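Local atomic coordinates of UDP-N-acetylglucosamine 3-dehydrogenase (Acidithiobacillus ferrooxidans, PDB entry 7BVJ), a protein that catalyses the NAD(+)-dependent oxidation of the glucosamine 3-position of UDP-N-acetylglucosamine to a ketone, a step in lipid A biosynthesis. Residues Phe134-Leu145 against Pro218-Arg229. Residues are numbered along the deposited sequence; the frame is centred on the assembly and turned at random.
Sequences FGAPRYLEAERL and PARRMRIFWQDR. With F8U ((2R,3R)-2,3-bis(oxidanyl)butane-1,4-disulfonic acid), chain F.
Trp226 lies between Phe134 and Pro137: Phe134 CB sits over one face of the indole, 3.8 Å from the centroid of the five-membered ring, and Pro137 CA packs on the opposite face. In the ring plane, Trp226 NE1 gives its hydrogen to Gly135 O at 2.7 Å, meeting that oxygen from above the carbonyl plane. The Phe134 ring turns its edge to the six-membered ring, planes at 76°, while Arg229 CD stands over the centre of one face of the Phe134 ring. With an alanine here in place of the indole, Gly135 O is likely to lose its donor and a gap would probably open between Phe134 and Pro137.

Beyond this corner, 139-145 and 219-225 pair as antiparallel neighbours in the mixed sheet of the Gfo/Idh/MocA C-terminal domain. A classic beta bulge starts the ladder, Phe225 O accepting from both Arg138 N and Tyr139 N. On the sheet face of Glu141 and Glu143 runs a salt-bridge network: Glu143 OE2 takes Arg223 NH2 at 3.2 Å and, more weakly, Arg221 NH2. Arg223, bent at chi3 (-61°), brings its guanidinium edge to both glutamates, with a weak bond from NE to Glu141 OE1. C01 of the bound disulfonate lies over one face of that guanidinium; Tyr230 OH and Ser232 OG hydrogen-bond to the ligand. On the opposite face of the sheet, Ala142 CB meets Met222 CE at 3.8 Å against helix 157-173, whose Asp165 pairs with Arg144.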
loop_
_atom_site.group_PDB
_atom_site.type_symbol
_atom_site.label_atom_id
_atom_site.label_comp_id
_atom_site.label_asym_id
_atom_site.label_seq_id
_atom_site.Cartn_x
_atom_site.Cartn_y
_atom_site.Cartn_z
ATOM N N PHE A 134 -13.827 14.398 -8.357
ATOM C CA PHE A 134 -14.408 13.981 -9.627
ATOM C C PHE A 134 -15.464 12.890 -9.487
ATOM O O PHE A 134 -16.133 12.571 -10.470
ATOM C CB PHE A 134 -13.305 13.502 -10.566
ATOM C CG PHE A 134 -12.433 14.604 -11.062
ATOM C CD1 PHE A 134 -12.882 15.916 -11.040
ATOM C CD2 PHE A 134 -11.174 14.343 -11.552
ATOM C CE1 PHE A 134 -12.091 16.946 -11.498
ATOM C CE2 PHE A 134 -10.370 15.380 -12.008
ATOM C CZ PHE A 134 -10.833 16.677 -11.986
ATOM N N GLY A 135 -15.665 12.336 -8.310
ATOM C CA GLY A 135 -16.562 11.208 -8.185
ATOM C C GLY A 135 -15.866 9.905 -8.537
ATOM O O GLY A 135 -14.687 9.855 -8.899
ATOM N N ALA A 136 -16.627 8.826 -8.410
ATOM C CA ALA A 136 -16.119 7.506 -8.737
ATOM C C ALA A 136 -15.790 7.414 -10.224
ATOM O O ALA A 136 -16.662 7.681 -11.068
ATOM C CB ALA A 136 -17.150 6.434 -8.363
ATOM N N PRO A 137 -14.565 7.040 -10.591
ATOM C CA PRO A 137 -14.281 6.775 -12.005
ATOM C C PRO A 137 -15.156 5.652 -12.525
ATOM O O PRO A 137 -15.584 4.774 -11.772
ATOM C CB PRO A 137 -12.805 6.363 -12.007
ATOM C CG PRO A 137 -12.486 6.042 -10.578
ATOM C CD PRO A 137 -13.362 6.904 -9.753
ATOM N N ARG A 138 -15.405 5.686 -13.830
ATOM C CA ARG A 138 -16.165 4.635 -14.485
ATOM C C ARG A 138 -15.269 3.510 -14.977
ATOM O O ARG A 138 -15.704 2.352 -15.004
ATOM C CB ARG A 138 -16.966 5.208 -15.659
ATOM C CG ARG A 138 -17.663 6.530 -15.353
ATOM C CD ARG A 138 -18.621 6.370 -14.192
ATOM N NE ARG A 138 -19.693 7.357 -14.202
ATOM C CZ ARG A 138 -20.678 7.371 -13.313
ATOM N NH1 ARG A 138 -20.705 6.457 -12.347
ATOM N NH2 ARG A 138 -21.632 8.289 -13.386
ATOM N N TYR A 139 -14.027 3.822 -15.352
ATOM C CA TYR A 139 -13.082 2.796 -15.786
ATOM C C TYR A 139 -11.677 3.130 -15.293
ATOM O O TYR A 139 -11.262 4.289 -15.350
ATOM C CB TYR A 139 -13.120 2.679 -17.319
ATOM C CG TYR A 139 -12.150 1.705 -17.956
ATOM C CD1 TYR A 139 -12.172 0.354 -17.646
ATOM C CD2 TYR A 139 -11.237 2.141 -18.902
ATOM C CE1 TYR A 139 -11.282 -0.530 -18.235
ATOM C CE2 TYR A 139 -10.358 1.281 -19.494
ATOM C CZ TYR A 139 -10.381 -0.061 -19.165
ATOM O OH TYR A 139 -9.493 -0.918 -19.788
ATOM N N LEU A 140 -10.943 2.123 -14.797
ATOM C CA LEU A 140 -9.527 2.292 -14.457
ATOM C C LEU A 140 -8.690 1.224 -15.167
ATOM O O LEU A 140 -9.054 0.045 -15.187
ATOM C CB LEU A 140 -9.248 2.199 -12.944
ATOM C CG LEU A 140 -10.109 2.868 -11.890
ATOM C CD1 LEU A 140 -11.310 1.990 -11.594
ATOM C CD2 LEU A 140 -9.306 3.086 -10.618
ATOM N N GLU A 141 -7.561 1.652 -15.734
ATOM C CA GLU A 141 -6.636 0.804 -16.470
ATOM C C GLU A 141 -5.252 1.052 -15.886
ATOM O O GLU A 141 -4.769 2.184 -15.926
ATOM C CB GLU A 141 -6.661 1.170 -17.951
ATOM C CG GLU A 141 -6.544 0.043 -18.903
ATOM C CD GLU A 141 -6.820 0.484 -20.333
ATOM O OE1 GLU A 141 -6.243 1.503 -20.775
ATOM O OE2 GLU A 141 -7.619 -0.192 -21.009
ATOM N N ALA A 142 -4.601 0.022 -15.352
ATOM C CA ALA A 142 -3.329 0.270 -14.675
ATOM C C ALA A 142 -2.293 -0.782 -15.039
ATOM O O ALA A 142 -2.630 -1.930 -15.360
ATOM C CB ALA A 142 -3.493 0.347 -13.133
ATOM N N GLU A 143 -1.021 -0.360 -14.990
ATOM C CA GLU A 143 0.135 -1.233 -15.200
ATOM C C GLU A 143 1.167 -1.015 -14.097
ATOM O O GLU A 143 1.593 0.121 -13.852
ATOM C CB GLU A 143 0.792 -0.994 -16.568
ATOM C CG GLU A 143 -0.142 -1.118 -17.747
ATOM C CD GLU A 143 0.418 -0.455 -18.983
ATOM O OE1 GLU A 143 1.156 -1.132 -19.743
ATOM O OE2 GLU A 143 0.128 0.748 -19.179
ATOM N N ARG A 144 1.577 -2.101 -13.442
ATOM C CA ARG A 144 2.657 -2.072 -12.454
ATOM C C ARG A 144 3.656 -3.162 -12.838
ATOM O O ARG A 144 3.462 -4.337 -12.517
ATOM C CB ARG A 144 2.124 -2.274 -11.046
ATOM C CG ARG A 144 3.024 -1.743 -9.961
ATOM C CD ARG A 144 2.238 -1.539 -8.663
ATOM N NE ARG A 144 1.305 -0.412 -8.741
ATOM C CZ ARG A 144 1.591 0.834 -8.361
ATOM N NH1 ARG A 144 2.799 1.126 -7.877
ATOM N NH2 ARG A 144 0.671 1.790 -8.462
ATOM N N LEU A 145 4.717 -2.760 -13.515
ATOM C CA LEU A 145 5.670 -3.649 -14.156
ATOM C C LEU A 145 7.036 -3.397 -13.545
ATOM O O LEU A 145 7.551 -2.276 -13.616
ATOM C CB LEU A 145 5.707 -3.396 -15.666
ATOM C CG LEU A 145 4.394 -3.086 -16.386
ATOM C CD1 LEU A 145 4.625 -2.937 -17.889
ATOM C CD2 LEU A 145 3.358 -4.184 -16.129
ATOM N N PRO A 218 11.088 -0.489 -15.606
ATOM C CA PRO A 218 9.918 -0.296 -14.740
ATOM C C PRO A 218 8.832 0.521 -15.432
ATOM O O PRO A 218 9.099 1.337 -16.319
ATOM C CB PRO A 218 10.490 0.454 -13.531
ATOM C CG PRO A 218 11.976 0.260 -13.610
ATOM C CD PRO A 218 12.297 0.138 -15.054
ATOM N N ALA A 219 7.593 0.283 -15.018
ATOM C CA ALA A 219 6.455 1.050 -15.519
ATOM C C ALA A 219 5.362 1.032 -14.462
ATOM O O ALA A 219 4.924 -0.044 -14.047
ATOM C CB ALA A 219 5.942 0.481 -16.839
ATOM N N ARG A 220 4.939 2.215 -14.018
ATOM C CA ARG A 220 3.934 2.379 -12.965
ATOM C C ARG A 220 2.976 3.457 -13.453
ATOM O O ARG A 220 3.219 4.649 -13.223
ATOM C CB ARG A 220 4.579 2.775 -11.637
ATOM C CG ARG A 220 4.984 1.638 -10.750
ATOM C CD ARG A 220 5.471 2.161 -9.426
ATOM N NE ARG A 220 6.802 1.667 -9.108
ATOM C CZ ARG A 220 7.480 1.989 -8.008
ATOM N NH1 ARG A 220 6.947 2.825 -7.117
ATOM N NH2 ARG A 220 8.693 1.479 -7.800
ATOM N N ARG A 221 1.900 3.037 -14.121
ATOM C CA ARG A 221 0.991 3.972 -14.763
ATOM C C ARG A 221 -0.455 3.596 -14.468
ATOM O O ARG A 221 -0.768 2.435 -14.176
ATOM C CB ARG A 221 1.265 4.024 -16.264
ATOM C CG ARG A 221 2.672 4.560 -16.581
ATOM C CD ARG A 221 2.884 4.839 -18.060
ATOM N NE ARG A 221 2.398 3.756 -18.910
ATOM C CZ ARG A 221 3.176 2.858 -19.507
ATOM N NH1 ARG A 221 4.495 2.902 -19.349
ATOM N NH2 ARG A 221 2.631 1.910 -20.263
ATOM N N MET A 222 -1.329 4.607 -14.511
ATOM C CA MET A 222 -2.770 4.407 -14.356
ATOM C C MET A 222 -3.519 5.435 -15.186
ATOM O O MET A 222 -3.343 6.644 -14.999
ATOM C CB MET A 222 -3.221 4.507 -12.897
ATOM C CG MET A 222 -4.734 4.255 -12.712
ATOM S SD MET A 222 -5.279 4.325 -10.984
ATOM C CE MET A 222 -4.805 2.700 -10.437
ATOM N N ARG A 223 -4.371 4.959 -16.081
ATOM C CA ARG A 223 -5.324 5.803 -16.769
ATOM C C ARG A 223 -6.701 5.620 -16.133
ATOM O O ARG A 223 -7.080 4.512 -15.731
ATOM C CB ARG A 223 -5.330 5.478 -18.266
ATOM C CG ARG A 223 -4.033 5.944 -18.935
ATOM C CD ARG A 223 -3.826 5.376 -20.339
ATOM N NE ARG A 223 -3.741 3.913 -20.358
ATOM C CZ ARG A 223 -2.658 3.203 -20.033
ATOM N NH1 ARG A 223 -1.530 3.795 -19.651
ATOM N NH2 ARG A 223 -2.708 1.889 -20.087
ATOM N N ILE A 224 -7.417 6.731 -15.979
ATOM C CA ILE A 224 -8.667 6.785 -15.240
ATOM C C ILE A 224 -9.686 7.539 -16.085
ATOM O O ILE A 224 -9.396 8.634 -16.584
ATOM C CB ILE A 224 -8.472 7.462 -13.875
ATOM C CG1 ILE A 224 -7.252 6.870 -13.143
ATOM C CG2 ILE A 224 -9.725 7.361 -13.063
ATOM C CD1 ILE A 224 -7.030 7.448 -11.765
ATOM N N PHE A 225 -10.872 6.957 -16.249
ATOM C CA PHE A 225 -11.917 7.491 -17.112
ATOM C C PHE A 225 -13.168 7.769 -16.290
ATOM O O PHE A 225 -13.747 6.851 -15.685
ATOM C CB PHE A 225 -12.250 6.519 -18.250
ATOM C CG PHE A 225 -11.088 6.187 -19.151
ATOM C CD1 PHE A 225 -10.982 6.762 -20.411
ATOM C CD2 PHE A 225 -10.114 5.272 -18.751
ATOM C CE1 PHE A 225 -9.906 6.444 -21.243
ATOM C CE2 PHE A 225 -9.045 4.954 -19.581
ATOM C CZ PHE A 225 -8.945 5.544 -20.824
ATOM N N TRP A 226 -13.578 9.036 -16.280
ATOM C CA TRP A 226 -14.895 9.475 -15.852
ATOM C C TRP A 226 -15.714 9.798 -17.093
ATOM O O TRP A 226 -15.218 9.763 -18.220
ATOM C CB TRP A 226 -14.812 10.701 -14.938
ATOM C CG TRP A 226 -14.102 10.493 -13.629
ATOM C CD1 TRP A 226 -14.678 10.228 -12.418
ATOM C CD2 TRP A 226 -12.692 10.569 -13.392
ATOM N NE1 TRP A 226 -13.716 10.115 -11.452
ATOM C CE2 TRP A 226 -12.486 10.326 -12.020
ATOM C CE3 TRP A 226 -11.580 10.803 -14.212
ATOM C CZ2 TRP A 226 -11.214 10.318 -11.443
ATOM C CZ3 TRP A 226 -10.332 10.801 -13.647
ATOM C CH2 TRP A 226 -10.151 10.571 -12.265
ATOM N N GLN A 227 -16.985 10.141 -16.877
ATOM C CA GLN A 227 -17.858 10.486 -17.995
ATOM C C GLN A 227 -17.382 11.720 -18.751
ATOM O O GLN A 227 -17.701 11.876 -19.934
ATOM C CB GLN A 227 -19.278 10.709 -17.481
ATOM C CG GLN A 227 -20.348 10.543 -18.522
ATOM C CD GLN A 227 -21.569 9.849 -17.967
ATOM O OE1 GLN A 227 -21.521 9.250 -16.886
ATOM N NE2 GLN A 227 -22.673 9.917 -18.702
ATOM N N ASP A 228 -16.625 12.606 -18.107
ATOM C CA ASP A 228 -16.221 13.841 -18.764
ATOM C C ASP A 228 -14.740 14.149 -18.618
ATOM O O ASP A 228 -14.328 15.264 -18.959
ATOM C CB ASP A 228 -17.041 15.017 -18.230
ATOM C CG ASP A 228 -18.484 14.952 -18.662
ATOM O OD1 ASP A 228 -18.728 14.834 -19.890
ATOM O OD2 ASP A 228 -19.367 15.003 -17.774
ATOM N N ARG A 229 -13.929 13.202 -18.141
ATOM C CA ARG A 229 -12.520 13.467 -17.882
ATOM C C ARG A 229 -11.692 12.226 -18.164
ATOM O O ARG A 229 -12.188 11.097 -18.111
ATOM C CB ARG A 229 -12.261 13.900 -16.435
ATOM C CG ARG A 229 -12.411 15.369 -16.199
ATOM C CD ARG A 229 -12.840 15.680 -14.783
ATOM N NE ARG A 229 -13.861 16.734 -14.762
ATOM C CZ ARG A 229 -13.669 17.988 -15.176
ATOM N NH1 ARG A 229 -12.487 18.378 -15.650
ATOM N NH2 ARG A 229 -14.670 18.863 -15.123
HETATM C C01 F8U F . -2.306 4.229 -23.715
HETATM C C02 F8U F . -1.046 4.927 -24.243
HETATM C C03 F8U F . -0.561 6.206 -23.561
HETATM C C04 F8U F . -1.573 7.003 -22.760
HETATM O O06 F8U F . 0.320 9.110 -22.689
HETATM O O07 F8U F . -1.828 9.664 -22.127
HETATM O O08 F8U F . -0.412 8.254 -20.692
HETATM O O09 F8U F . -0.100 7.044 -24.555
HETATM O O10 F8U F . 0.025 4.057 -24.098
HETATM O O12 F8U F . -4.540 4.345 -25.424
HETATM O O13 F8U F . -4.972 4.974 -23.283
HETATM O O14 F8U F . -3.490 6.445 -24.584
HETATM S S05 F8U F . -0.877 8.530 -22.033
HETATM S S11 F8U F . -3.853 5.019 -24.286
HETATM O O HOH W 1 7.881 -0.775 -11.225
#